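PDB 2VD3: ATP phosphoribosyltransferase from Methanobacterium thermoautotrophicum, which probably catalyses the magnesium-dependent condensation of ATP with 5-phosphoribosyl 1-diphosphate, the first step of histidine biosynthesis, and is held here in its histidine-inhibited form. Local coordinates for residues I118-P123 with A137-L142; G144-A149 with D156-L161; I211-K216 with V282-I287; L218-I223 with A254-V259. All blocks are in the same frame, centred on the assembly; numbering follows the deposited sequence. Where two conformers were deposited one is given.

Contacts 1 and 2 adjoin in the catalytic part of the chain, their centres about 8 Å apart. They share one sheet, where strands 117-120 and 157-162 are neighbours, and meet directly through T120 OG1 and T159 OG1, 2.6 Å apart. Contact 2 also carries a bound magnesium ion. Contacts 3 and 4 belong to the C-terminal region on the other side of the chain's centre, with contact 4 nested inside the loop that contact 3 closes; L218 and V282 join them through the backbone. Contact 4 holds part of the histidine pocket, and its centre lies about 50 Å from that of contact 2, so the magnesium held by D160 and the histidine pocket lie in distant parts of the chain.

Contact 1 (I118-P123 with A137-L142); sequences IATEFP and AEVVEL
A137 opens its side of a parallel beta-alpha-beta unit by setting CB against I118 CD1, 3.8 Å away at the tip of the isoleucine. Strands 117-120 and 138-141 are the unit's adjacent strands, and the connecting helix 123-132 packs its L130 on I118, A137 and V139. Next along, the carbonyl of E138 takes the amide of I118 in a short, fairly straight bond (I118 N to E138 O 2.7 Å). V139 turns to the same face as I118 and T120. With CG1 anti to its own amide nitrogen (chi1 169°), this methyl slants across T120 CG2 at 3.6 Å and also reaches P123, the first residue of the helix. T120 OG1 points to other partners: it accepts from F122 N in an ST turn and pairs with T159 OG1 in the next strand. V140 uses both backbone groups, its N bonding to I118 O and its O receiving T120 N, while its side chain shares the opposite face with A119. E141, bent at chi2, crosses the proline side chain obliquely, with OE2 3.3 Å from P123 CG; its backbone oxygen is held by R79 of a neighbouring subunit. L142 closes the row. Its N donates to T120 O at 2.9 Å, and its CD1 rests 4.0 Å from A119 CB.

Contact 2 (G144-A149 with D156-L161); sequences GSTEIA and DLITDL. With MG (magnesium ion), chain J.
With chi1 at 60°, T146 tucks its hydroxyl between its own amide nitrogen and carbonyl carbon, aiming OG1 at strand 157-162; I158 places CG1 in the equivalent position (chi1 71°), which sends CD1 up to the loop and leaves CG2 beside T146 O. Two kinds of contact follow. The threonine hydroxyl donates to the backbone, T146 OG1 to T159 O, at 2.8 Å and nearly along the C=O axis. The isoleucine meanwhile wedges under the loop: CG2 presses on T146 O at 3.0 Å, a tight fit, and CD1 lies 3.8 Å from E147 CA. The pressed oxygen also accepts A149 N, in a turn of helical shape, and A149 CB rests on the same I158 CG2 at 4.3 Å.

Farther along the strand, D160 turns toward the loop and binds the magnesium ion through OD2 at 2.2 Å. E147 slants across it, its CG 4.0 Å from D160 OD1 and the two carboxylate planes 42° apart. E147 OE2 stops 4.1 Å from the magnesium, too far for direct coordination. The strand itself is held between its sheet neighbours 94-101 and 117-120. It leads from D160 into the loop that in this family probably receives the phosphate of the phosphoribosyl substrate. The magnesium probably offsets the repulsion expected between the two neighbouring carboxylates, of which D160 alone of the pair binds it directly.

Contact 3 (I211-K216 with V282-I287); sequences IDAEGK and VPIERI
The junction between helix 197-212 and the first strand of the C-terminal domain is packed where A213 and K216 meet I287 and I284. A213 begins a type II beta turn, closed by K216 N on A213 O at 3.0 Å, with G215 supplying the positive phi. The alanine methyl enters the bend of 282-287: A213 CB lies 3.6 Å from I284 O and 3.5 Å from E285 O, and a different flank of it meets I287 CG1 at 4.0 Å. I287 sends CG1 out beside its own amide nitrogen (chi1 -57°), carrying CD1 under the aliphatic start of K216, whose CB is 3.6 Å from it; the two side chains cross at about a right angle. The lysine then bends away, and its NZ forms a salt bridge with D260, while D212 pairs with R208. On the far side of the bend, E285 OE2 bridges R286 NH2 at 2.8 Å and R217 of a neighbouring subunit. R286 and I287 pair antiparallel with that subunit, continuing the sheet across the interface. Here, then, the packing of A213, K216 and I287 joins the two ends of a beta-alpha-beta-beta-alpha-beta domain, the ferredoxin-like arrangement related to GlnB proteins.

Contact 4 (L218-I223 with A254-V259); sequences LVMLNI and AVHAVV. With HIS (histidine), chain C; HIS (histidine), chain B.
V219 and V259 meet at one end of the two central strands of the four-stranded antiparallel sheet in the ferredoxin-like C-terminal domain. V219 CG2 sits against both methyls of V259, the side chains crossing at about a right angle, nearest at 3.4 Å to V259 CG2. On the face of V219, L221 and V255 lie side by side: L221 CD1 fills the hollow beside V255 CB (3.7 Å), and V255 CG2 abuts I223 CG2 on its other flank. Helices 228-234 and 264-272 lie over these bumps. Two backbone hydrogen bonds each join V219 with A257 and L221 with V255.

The opposite face is shaped by M220 and H256. M220 is bent at chi3 (85°), which curls its CE methyl back over the imidazole in a CH-pi contact, CE 3.7 Å from the ring centroid and offset toward the rim; H256 was modelled in two conformers, so this holds for one of them. L218 CD1 nestles near A257 and V258. Beyond M220, a bound histidine sits at N222, and a second at V258, whose N donates to its O. Both pockets are completed by residues of neighbouring subunits. N222 grips its histidine by both ends of the amide: OD1 takes the ligand N at 3.1 Å, and ND2, also bonded to D278, gives to OXT at 2.7 Å.

Contact 1 (I118-P123 with A137-L142)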
loop_
_atom_site.group_PDB
_atom_site.type_symbol
_atom_site.label_atom_id
_atom_site.label_comp_id
_atom_site.label_asym_id
_atom_site.label_seq_id
_atom_site.Cartn_x
_atom_site.Cartn_y
_atom_site.Cartn_z
ATOM N N ILE A 118 31.168 7.409 -13.635
ATOM C CA ILE A 118 30.279 8.080 -12.689
ATOM C C ILE A 118 28.841 7.663 -12.945
ATOM O O ILE A 118 28.340 7.809 -14.064
ATOM C CB ILE A 118 30.376 9.620 -12.783
ATOM C CG1 ILE A 118 31.827 10.082 -12.616
ATOM C CG2 ILE A 118 29.466 10.278 -11.732
ATOM C CD1 ILE A 118 32.104 11.472 -13.191
ATOM N N ALA A 119 28.189 7.151 -11.901
ATOM C CA ALA A 119 26.784 6.773 -11.958
ATOM C C ALA A 119 25.922 7.931 -11.464
ATOM O O ALA A 119 26.259 8.598 -10.480
ATOM C CB ALA A 119 26.523 5.525 -11.120
ATOM N N THR A 120 24.804 8.159 -12.144
ATOM C CA THR A 120 23.994 9.325 -11.878
ATOM C C THR A 120 22.533 9.082 -12.238
ATOM O O THR A 120 22.206 8.154 -12.975
ATOM C CB THR A 120 24.527 10.555 -12.651
ATOM O OG1 THR A 120 23.863 11.745 -12.198
ATOM C CG2 THR A 120 24.318 10.392 -14.154
ATOM N N GLU A 121 21.655 9.908 -11.687
ATOM C CA GLU A 121 20.288 9.967 -12.177
ATOM C C GLU A 121 20.142 11.206 -13.042
ATOM O O GLU A 121 19.104 11.407 -13.666
ATOM C CB GLU A 121 19.289 9.965 -11.027
ATOM C CG GLU A 121 19.345 8.697 -10.202
ATOM C CD GLU A 121 18.231 8.620 -9.192
ATOM O OE1 GLU A 121 18.544 8.505 -7.992
ATOM O OE2 GLU A 121 17.050 8.687 -9.593
ATOM N N PHE A 122 21.211 12.005 -13.098
ATOM C CA PHE A 122 21.211 13.287 -13.812
ATOM C C PHE A 122 22.345 13.378 -14.836
ATOM O O PHE A 122 23.262 14.182 -14.668
ATOM C CB PHE A 122 21.288 14.452 -12.814
ATOM C CG PHE A 122 20.126 14.509 -11.867
ATOM C CD1 PHE A 122 20.145 13.782 -10.676
ATOM C CD2 PHE A 122 19.007 15.272 -12.175
ATOM C CE1 PHE A 122 19.064 13.812 -9.810
ATOM C CE2 PHE A 122 17.922 15.321 -11.314
ATOM C CZ PHE A 122 17.946 14.583 -10.128
ATOM N N PRO A 123 22.266 12.572 -15.916
ATOM C CA PRO A 123 23.338 12.539 -16.910
ATOM C C PRO A 123 23.564 13.878 -17.606
ATOM O O PRO A 123 24.704 14.214 -17.909
ATOM C CB PRO A 123 22.864 11.477 -17.908
ATOM C CG PRO A 123 21.386 11.411 -17.717
ATOM C CD PRO A 123 21.165 11.653 -16.271
ATOM N N ALA A 137 35.445 11.596 -18.213
ATOM C CA ALA A 137 34.941 10.495 -17.410
ATOM C C ALA A 137 33.659 9.985 -18.048
ATOM O O ALA A 137 32.960 10.737 -18.737
ATOM C CB ALA A 137 34.703 10.938 -15.969
ATOM N N GLU A 138 33.363 8.706 -17.835
ATOM C CA GLU A 138 32.155 8.103 -18.382
ATOM C C GLU A 138 30.994 8.272 -17.412
ATOM O O GLU A 138 31.174 8.228 -16.188
ATOM C CB GLU A 138 32.361 6.619 -18.713
ATOM C CG GLU A 138 33.701 6.274 -19.376
ATOM C CD GLU A 138 34.018 7.132 -20.595
ATOM O OE1 GLU A 138 33.157 7.245 -21.497
ATOM O OE2 GLU A 138 35.141 7.685 -20.646
ATOM N N VAL A 139 29.806 8.454 -17.976
ATOM C CA VAL A 139 28.602 8.702 -17.203
ATOM C C VAL A 139 27.609 7.578 -17.446
ATOM O O VAL A 139 27.187 7.349 -18.582
ATOM C CB VAL A 139 27.980 10.072 -17.576
ATOM C CG1 VAL A 139 26.598 10.227 -16.990
ATOM C CG2 VAL A 139 28.890 11.207 -17.120
ATOM N N VAL A 140 27.248 6.877 -16.378
ATOM C CA VAL A 140 26.278 5.791 -16.463
ATOM C C VAL A 140 24.985 6.204 -15.759
ATOM O O VAL A 140 24.980 6.527 -14.565
ATOM C CB VAL A 140 26.831 4.447 -15.887
ATOM C CG1 VAL A 140 25.772 3.349 -15.953
ATOM C CG2 VAL A 140 28.071 4.007 -16.651
ATOM N N GLU A 141 23.894 6.203 -16.515
ATOM C CA GLU A 141 22.600 6.563 -15.977
ATOM C C GLU A 141 21.963 5.360 -15.289
ATOM O O GLU A 141 21.886 4.274 -15.862
ATOM C CB GLU A 141 21.702 7.111 -17.082
ATOM C CG GLU A 141 20.233 7.088 -16.750
ATOM C CD GLU A 141 19.485 8.257 -17.332
ATOM O OE1 GLU A 141 18.637 8.815 -16.611
ATOM O OE2 GLU A 141 19.744 8.621 -18.497
ATOM N N LEU A 142 21.525 5.557 -14.050
ATOM C CA LEU A 142 20.833 4.510 -13.325
ATOM C C LEU A 142 19.434 4.983 -12.989
ATOM O O LEU A 142 19.154 6.182 -12.998
ATOM C CB LEU A 142 21.594 4.099 -12.054
ATOM C CG LEU A 142 23.011 3.521 -12.170
ATOM C CD1 LEU A 142 23.476 2.998 -10.817
ATOM C CD2 LEU A 142 23.112 2.430 -13.223
#

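Contact 2 (G144-A149 with D156-L161)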
loop_
_atom_site.group_PDB
_atom_site.type_symbol
_atom_site.label_atom_id
_atom_site.label_comp_id
_atom_site.label_asym_id
_atom_site.label_seq_id
_atom_site.Cartn_x
_atom_site.Cartn_y
_atom_site.Cartn_z
ATOM N N GLY A 144 18.015 4.641 -10.109
ATOM C CA GLY A 144 18.035 5.123 -8.727
ATOM C C GLY A 144 19.140 4.424 -7.962
ATOM O O GLY A 144 19.963 3.726 -8.560
ATOM N N SER A 145 19.173 4.621 -6.645
ATOM C CA SER A 145 20.110 3.911 -5.769
ATOM C C SER A 145 21.563 3.960 -6.257
ATOM O O SER A 145 22.295 2.954 -6.177
ATOM C CB SER A 145 19.652 2.451 -5.566
ATOM O OG SER A 145 18.333 2.385 -5.021
ATOM N N THR A 146 21.983 5.127 -6.755
ATOM C CA THR A 146 23.367 5.323 -7.210
ATOM C C THR A 146 24.366 4.975 -6.113
ATOM O O THR A 146 25.502 4.609 -6.410
ATOM C CB THR A 146 23.651 6.761 -7.724
ATOM O OG1 THR A 146 23.409 7.716 -6.684
ATOM C CG2 THR A 146 22.797 7.100 -8.954
ATOM N N GLU A 147 23.919 5.066 -4.855
ATOM C CA GLU A 147 24.748 4.780 -3.671
ATOM C C GLU A 147 25.294 3.352 -3.634
ATOM O O GLU A 147 26.271 3.074 -2.933
ATOM C CB GLU A 147 23.980 5.032 -2.363
ATOM C CG GLU A 147 22.912 6.124 -2.406
ATOM C CD GLU A 147 21.548 5.595 -2.840
ATOM O OE1 GLU A 147 21.249 4.406 -2.581
ATOM O OE2 GLU A 147 20.779 6.370 -3.444
ATOM N N ILE A 148 24.651 2.455 -4.374
ATOM C CA ILE A 148 25.029 1.036 -4.403
ATOM C C ILE A 148 26.025 0.733 -5.533
ATOM O O ILE A 148 26.733 -0.273 -5.489
ATOM C CB ILE A 148 23.758 0.130 -4.488
ATOM C CG1 ILE A 148 22.856 0.374 -3.271
ATOM C CG2 ILE A 148 24.119 -1.346 -4.552
ATOM C CD1 ILE A 148 21.466 -0.195 -3.403
ATOM N N ALA A 149 26.097 1.628 -6.518
ATOM C CA ALA A 149 26.900 1.418 -7.735
ATOM C C ALA A 149 28.401 1.094 -7.543
ATOM O O ALA A 149 28.927 0.248 -8.265
ATOM C CB ALA A 149 26.714 2.573 -8.712
ATOM N N ASP A 156 32.891 4.016 -10.273
ATOM C CA ASP A 156 33.879 4.497 -9.311
ATOM C C ASP A 156 33.276 5.621 -8.472
ATOM O O ASP A 156 33.476 5.674 -7.261
ATOM C CB ASP A 156 35.131 5.003 -10.031
ATOM C CG ASP A 156 35.703 3.985 -10.999
ATOM O OD1 ASP A 156 36.103 2.886 -10.553
ATOM O OD2 ASP A 156 35.756 4.289 -12.209
ATOM N N LEU A 157 32.535 6.512 -9.127
ATOM C CA LEU A 157 31.911 7.662 -8.470
ATOM C C LEU A 157 30.408 7.725 -8.712
ATOM O O LEU A 157 29.875 7.107 -9.637
ATOM C CB LEU A 157 32.541 8.967 -8.952
ATOM C CG LEU A 157 34.057 9.129 -8.888
ATOM C CD1 LEU A 157 34.501 10.201 -9.857
ATOM C CD2 LEU A 157 34.484 9.462 -7.479
ATOM N N ILE A 158 29.727 8.487 -7.869
ATOM C CA ILE A 158 28.292 8.663 -7.999
ATOM C C ILE A 158 27.944 10.132 -7.865
ATOM O O ILE A 158 28.758 10.931 -7.416
ATOM C CB ILE A 158 27.491 7.826 -6.946
ATOM C CG1 ILE A 158 27.653 8.400 -5.534
ATOM C CG2 ILE A 158 27.917 6.355 -6.979
ATOM C CD1 ILE A 158 26.509 8.066 -4.588
ATOM N N THR A 159 26.741 10.484 -8.287
ATOM C CA THR A 159 26.157 11.756 -7.919
ATOM C C THR A 159 25.033 11.412 -6.969
ATOM O O THR A 159 24.546 10.279 -6.966
ATOM C CB THR A 159 25.599 12.543 -9.126
ATOM O OG1 THR A 159 24.436 11.884 -9.638
ATOM C CG2 THR A 159 26.652 12.697 -10.225
ATOM N N ASP A 160 24.626 12.375 -6.156
ATOM C CA ASP A 160 23.523 12.144 -5.244
ATOM C C ASP A 160 22.883 13.438 -4.790
ATOM O O ASP A 160 23.535 14.486 -4.730
ATOM C CB ASP A 160 23.985 11.332 -4.032
ATOM C CG ASP A 160 22.847 10.609 -3.358
ATOM O OD1 ASP A 160 23.045 10.097 -2.244
ATOM O OD2 ASP A 160 21.747 10.553 -3.947
ATOM N N LEU A 161 21.605 13.345 -4.451
ATOM C CA LEU A 161 20.816 14.494 -4.053
ATOM C C LEU A 161 20.524 14.420 -2.549
ATOM O O LEU A 161 19.853 13.499 -2.108
ATOM C CB LEU A 161 19.513 14.488 -4.863
ATOM C CG LEU A 161 18.742 15.775 -5.157
ATOM C CD1 LEU A 161 19.578 16.736 -5.984
ATOM C CD2 LEU A 161 17.429 15.425 -5.863
HETATM MG MG MG J . 19.561 10.284 -3.837
#

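Contact 3 (I211-K216 with V282-I287)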
loop_
_atom_site.group_PDB
_atom_site.type_symbol
_atom_site.label_atom_id
_atom_site.label_comp_id
_atom_site.label_asym_id
_atom_site.label_seq_id
_atom_site.Cartn_x
_atom_site.Cartn_y
_atom_site.Cartn_z
ATOM N N ILE A 211 5.719 33.361 0.862
ATOM C CA ILE A 211 7.152 33.135 1.018
ATOM C C ILE A 211 7.791 34.169 1.931
ATOM O O ILE A 211 8.706 33.852 2.697
ATOM C CB ILE A 211 7.875 33.126 -0.350
ATOM C CG1 ILE A 211 7.560 31.830 -1.101
ATOM C CG2 ILE A 211 9.385 33.258 -0.174
ATOM C CD1 ILE A 211 7.798 31.952 -2.557
ATOM N N ASP A 212 7.314 35.407 1.849
ATOM C CA ASP A 212 7.836 36.470 2.696
ATOM C C ASP A 212 7.309 36.365 4.121
ATOM O O ASP A 212 7.821 37.028 5.027
ATOM C CB ASP A 212 7.514 37.849 2.105
ATOM C CG ASP A 212 8.202 38.094 0.768
ATOM O OD1 ASP A 212 9.296 37.527 0.535
ATOM O OD2 ASP A 212 7.640 38.857 -0.051
ATOM N N ALA A 213 6.286 35.535 4.315
ATOM C CA ALA A 213 5.738 35.300 5.655
ATOM C C ALA A 213 6.519 34.230 6.421
ATOM O O ALA A 213 6.322 34.066 7.630
ATOM C CB ALA A 213 4.248 34.940 5.582
ATOM N N GLU A 214 7.399 33.511 5.717
ATOM C CA GLU A 214 8.171 32.419 6.314
ATOM C C GLU A 214 9.071 32.941 7.423
ATOM O O GLU A 214 9.798 33.914 7.238
ATOM C CB GLU A 214 8.981 31.650 5.258
ATOM C CG GLU A 214 9.942 30.566 5.816
ATOM C CD GLU A 214 11.380 31.077 6.042
ATOM O OE1 GLU A 214 11.927 31.755 5.139
ATOM O OE2 GLU A 214 11.973 30.787 7.113
ATOM N N GLY A 215 8.987 32.292 8.585
ATOM C CA GLY A 215 9.758 32.674 9.757
ATOM C C GLY A 215 9.347 34.023 10.313
ATOM O O GLY A 215 10.118 34.660 11.036
ATOM N N LYS A 216 8.144 34.479 9.971
ATOM C CA LYS A 216 7.642 35.743 10.507
ATOM C C LYS A 216 6.346 35.498 11.259
ATOM O O LYS A 216 5.380 34.983 10.693
ATOM C CB LYS A 216 7.405 36.773 9.389
ATOM C CG LYS A 216 8.564 36.981 8.425
ATOM C CD LYS A 216 9.727 37.666 9.104
ATOM C CE LYS A 216 10.691 38.212 8.090
ATOM N NZ LYS A 216 12.057 38.251 8.660
ATOM N N VAL A 282 1.162 34.727 17.115
ATOM C CA VAL A 282 0.020 34.535 16.221
ATOM C C VAL A 282 0.573 34.316 14.802
ATOM O O VAL A 282 1.497 35.021 14.395
ATOM C CB VAL A 282 -0.904 35.794 16.244
ATOM C CG1 VAL A 282 -2.137 35.607 15.378
ATOM C CG2 VAL A 282 -1.318 36.146 17.656
ATOM N N PRO A 283 0.014 33.350 14.044
ATOM C CA PRO A 283 0.539 33.102 12.705
ATOM C C PRO A 283 0.179 34.205 11.706
ATOM O O PRO A 283 -0.871 34.854 11.833
ATOM C CB PRO A 283 -0.146 31.795 12.296
ATOM C CG PRO A 283 -1.428 31.798 13.055
ATOM C CD PRO A 283 -1.116 32.459 14.369
ATOM N N ILE A 284 1.064 34.406 10.731
ATOM C CA ILE A 284 0.814 35.310 9.621
ATOM C C ILE A 284 0.842 34.495 8.327
ATOM O O ILE A 284 1.829 33.817 8.043
ATOM C CB ILE A 284 1.871 36.455 9.558
ATOM C CG1 ILE A 284 1.848 37.284 10.854
ATOM C CG2 ILE A 284 1.629 37.346 8.338
ATOM C CD1 ILE A 284 2.981 38.320 10.973
ATOM N N GLU A 285 -0.224 34.569 7.538
ATOM C CA GLU A 285 -0.293 33.798 6.299
ATOM C C GLU A 285 0.489 34.436 5.138
ATOM O O GLU A 285 1.201 33.755 4.402
ATOM C CB GLU A 285 -1.753 33.558 5.916
ATOM C CG GLU A 285 -1.971 32.374 5.002
ATOM C CD GLU A 285 -3.432 32.177 4.665
ATOM O OE1 GLU A 285 -3.980 31.107 5.000
ATOM O OE2 GLU A 285 -4.040 33.093 4.076
ATOM N N ARG A 286 0.351 35.745 4.978
ATOM C CA ARG A 286 0.966 36.472 3.860
ATOM C C ARG A 286 1.488 37.806 4.347
ATOM O O ARG A 286 0.812 38.498 5.116
ATOM C CB ARG A 286 -0.061 36.748 2.770
ATOM C CG ARG A 286 -0.328 35.612 1.833
ATOM C CD ARG A 286 -1.621 35.824 1.045
ATOM N NE ARG A 286 -2.706 34.991 1.550
ATOM C CZ ARG A 286 -3.952 35.004 1.082
ATOM N NH1 ARG A 286 -4.308 35.811 0.082
ATOM N NH2 ARG A 286 -4.858 34.196 1.614
ATOM N N ILE A 287 2.686 38.169 3.895
ATOM C CA ILE A 287 3.200 39.520 4.092
ATOM C C ILE A 287 3.469 40.169 2.736
ATOM O O ILE A 287 4.047 39.544 1.846
ATOM C CB ILE A 287 4.484 39.534 4.971
ATOM C CG1 ILE A 287 4.202 38.879 6.319
ATOM C CG2 ILE A 287 5.011 40.971 5.152
ATOM C CD1 ILE A 287 5.392 38.834 7.250
#

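Contact 4 (L218-I223 with A254-V259)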
loop_
_atom_site.group_PDB
_atom_site.type_symbol
_atom_site.label_atom_id
_atom_site.label_comp_id
_atom_site.label_asym_id
_atom_site.label_seq_id
_atom_site.Cartn_x
_atom_site.Cartn_y
_atom_site.Cartn_z
ATOM N N LEU A 218 3.439 37.219 14.282
ATOM C CA LEU A 218 2.954 38.429 14.960
ATOM C C LEU A 218 2.930 38.213 16.477
ATOM O O LEU A 218 2.114 37.433 16.992
ATOM C CB LEU A 218 1.563 38.839 14.443
ATOM C CG LEU A 218 0.858 40.045 15.083
ATOM C CD1 LEU A 218 1.480 41.348 14.651
ATOM C CD2 LEU A 218 -0.636 40.042 14.758
ATOM N N VAL A 219 3.821 38.915 17.178
ATOM C CA VAL A 219 3.978 38.761 18.620
ATOM C C VAL A 219 3.204 39.835 19.389
ATOM O O VAL A 219 3.361 41.023 19.127
ATOM C CB VAL A 219 5.476 38.737 19.024
ATOM C CG1 VAL A 219 5.652 38.711 20.547
ATOM C CG2 VAL A 219 6.156 37.536 18.395
ATOM N N MET A 220 2.363 39.391 20.326
ATOM C CA MET A 220 1.530 40.278 21.147
ATOM C C MET A 220 1.824 40.072 22.631
ATOM O O MET A 220 2.084 38.950 23.069
ATOM C CB MET A 220 0.039 40.008 20.914
ATOM C CG MET A 220 -0.430 40.129 19.487
ATOM S SD MET A 220 -2.014 39.317 19.208
ATOM C CE MET A 220 -3.193 40.568 19.701
ATOM N N LEU A 221 1.759 41.161 23.399
ATOM C CA LEU A 221 2.028 41.119 24.841
ATOM C C LEU A 221 1.299 42.219 25.603
ATOM O O LEU A 221 0.983 43.272 25.045
ATOM C CB LEU A 221 3.536 41.202 25.124
ATOM C CG LEU A 221 4.360 42.392 24.609
ATOM C CD1 LEU A 221 4.165 43.672 25.433
ATOM C CD2 LEU A 221 5.819 42.011 24.615
ATOM N N ASN A 222 1.042 41.958 26.881
ATOM C CA ASN A 222 0.532 42.962 27.799
ATOM C C ASN A 222 1.676 43.530 28.641
ATOM O O ASN A 222 2.420 42.779 29.274
ATOM C CB ASN A 222 -0.550 42.363 28.699
ATOM C CG ASN A 222 -1.813 42.000 27.938
ATOM O OD1 ASN A 222 -2.212 42.688 26.996
ATOM N ND2 ASN A 222 -2.462 40.917 28.360
ATOM N N ILE A 223 1.822 44.853 28.631
ATOM C CA ILE A 223 2.862 45.520 29.411
ATOM C C ILE A 223 2.285 46.669 30.226
ATOM O O ILE A 223 1.391 47.380 29.764
ATOM C CB ILE A 223 4.052 46.008 28.516
ATOM C CG1 ILE A 223 5.247 46.454 29.360
ATOM C CG2 ILE A 223 3.640 47.134 27.595
ATOM C CD1 ILE A 223 6.005 45.336 30.019
ATOM N N ALA A 254 -1.281 46.987 25.381
ATOM C CA ALA A 254 -0.995 45.788 24.602
ATOM C C ALA A 254 -0.114 46.197 23.434
ATOM O O ALA A 254 -0.384 47.198 22.768
ATOM C CB ALA A 254 -2.275 45.151 24.101
ATOM N N VAL A 255 0.952 45.440 23.202
ATOM C CA VAL A 255 1.914 45.791 22.169
ATOM C C VAL A 255 2.039 44.645 21.176
ATOM O O VAL A 255 2.266 43.498 21.580
ATOM C CB VAL A 255 3.304 46.097 22.768
ATOM C CG1 VAL A 255 4.276 46.527 21.681
ATOM C CG2 VAL A 255 3.210 47.167 23.834
ATOM N N HIS A 256 1.853 44.939 19.889
ATOM C CA HIS A 256 2.008 43.940 18.825
ATOM C C HIS A 256 3.096 44.347 17.817
ATOM O O HIS A 256 3.166 45.512 17.430
ATOM C CB HIS A 256 0.681 43.708 18.076
ATOM C CG HIS A 256 -0.549 43.790 18.939
ATOM N ND1 HIS A 256 -1.725 44.357 18.497
ATOM C CD2 HIS A 256 -0.787 43.375 20.208
ATOM C CE1 HIS A 256 -2.633 44.289 19.453
ATOM N NE2 HIS A 256 -2.089 43.699 20.503
ATOM N N ALA A 257 3.905 43.381 17.386
ATOM C CA ALA A 257 4.925 43.600 16.369
ATOM C C ALA A 257 5.192 42.309 15.616
ATOM O O ALA A 257 5.122 41.216 16.182
ATOM C CB ALA A 257 6.202 44.118 16.997
ATOM N N VAL A 258 5.475 42.447 14.325
ATOM C CA VAL A 258 5.928 41.330 13.506
ATOM C C VAL A 258 7.378 41.043 13.900
ATOM O O VAL A 258 8.204 41.959 13.963
ATOM C CB VAL A 258 5.842 41.665 11.999
ATOM C CG1 VAL A 258 6.189 40.440 11.151
ATOM C CG2 VAL A 258 4.459 42.200 11.637
ATOM N N VAL A 259 7.675 39.785 14.220
ATOM C CA VAL A 259 9.040 39.418 14.603
ATOM C C VAL A 259 9.511 38.166 13.855
ATOM O O VAL A 259 8.721 37.270 13.573
ATOM C CB VAL A 259 9.219 39.260 16.147
ATOM C CG1 VAL A 259 8.286 40.193 16.919
ATOM C CG2 VAL A 259 9.011 37.834 16.591
HETATM N N HIS C . -5.173 42.018 26.238
HETATM C CA HIS C . -5.755 40.692 25.842
HETATM C C HIS C . -5.630 39.672 26.966
HETATM O O HIS C . -6.239 38.605 26.915
HETATM C CB HIS C . -5.076 40.155 24.578
HETATM C CG HIS C . -3.584 40.063 24.684
HETATM N ND1 HIS C . -2.735 40.839 23.922
HETATM C CD2 HIS C . -2.791 39.290 25.462
HETATM C CE1 HIS C . -1.482 40.547 24.229
HETATM N NE2 HIS C . -1.490 39.612 25.164
HETATM O OXT HIS C . -4.910 39.886 27.952
HETATM N N HIS B . 2.905 47.806 13.670
HETATM C CA HIS B . 3.496 46.428 13.747
HETATM C C HIS B . 4.741 46.308 12.877
HETATM O O HIS B . 5.484 45.335 12.978
HETATM C CB HIS B . 2.469 45.371 13.329
HETATM C CG HIS B . 1.869 45.610 11.978
HETATM N ND1 HIS B . 0.535 45.913 11.799
HETATM C CD2 HIS B . 2.419 45.591 10.741
HETATM C CE1 HIS B . 0.291 46.073 10.509
HETATM N NE2 HIS B . 1.420 45.886 9.847
HETATM O OXT HIS B . 5.030 47.179 12.045
#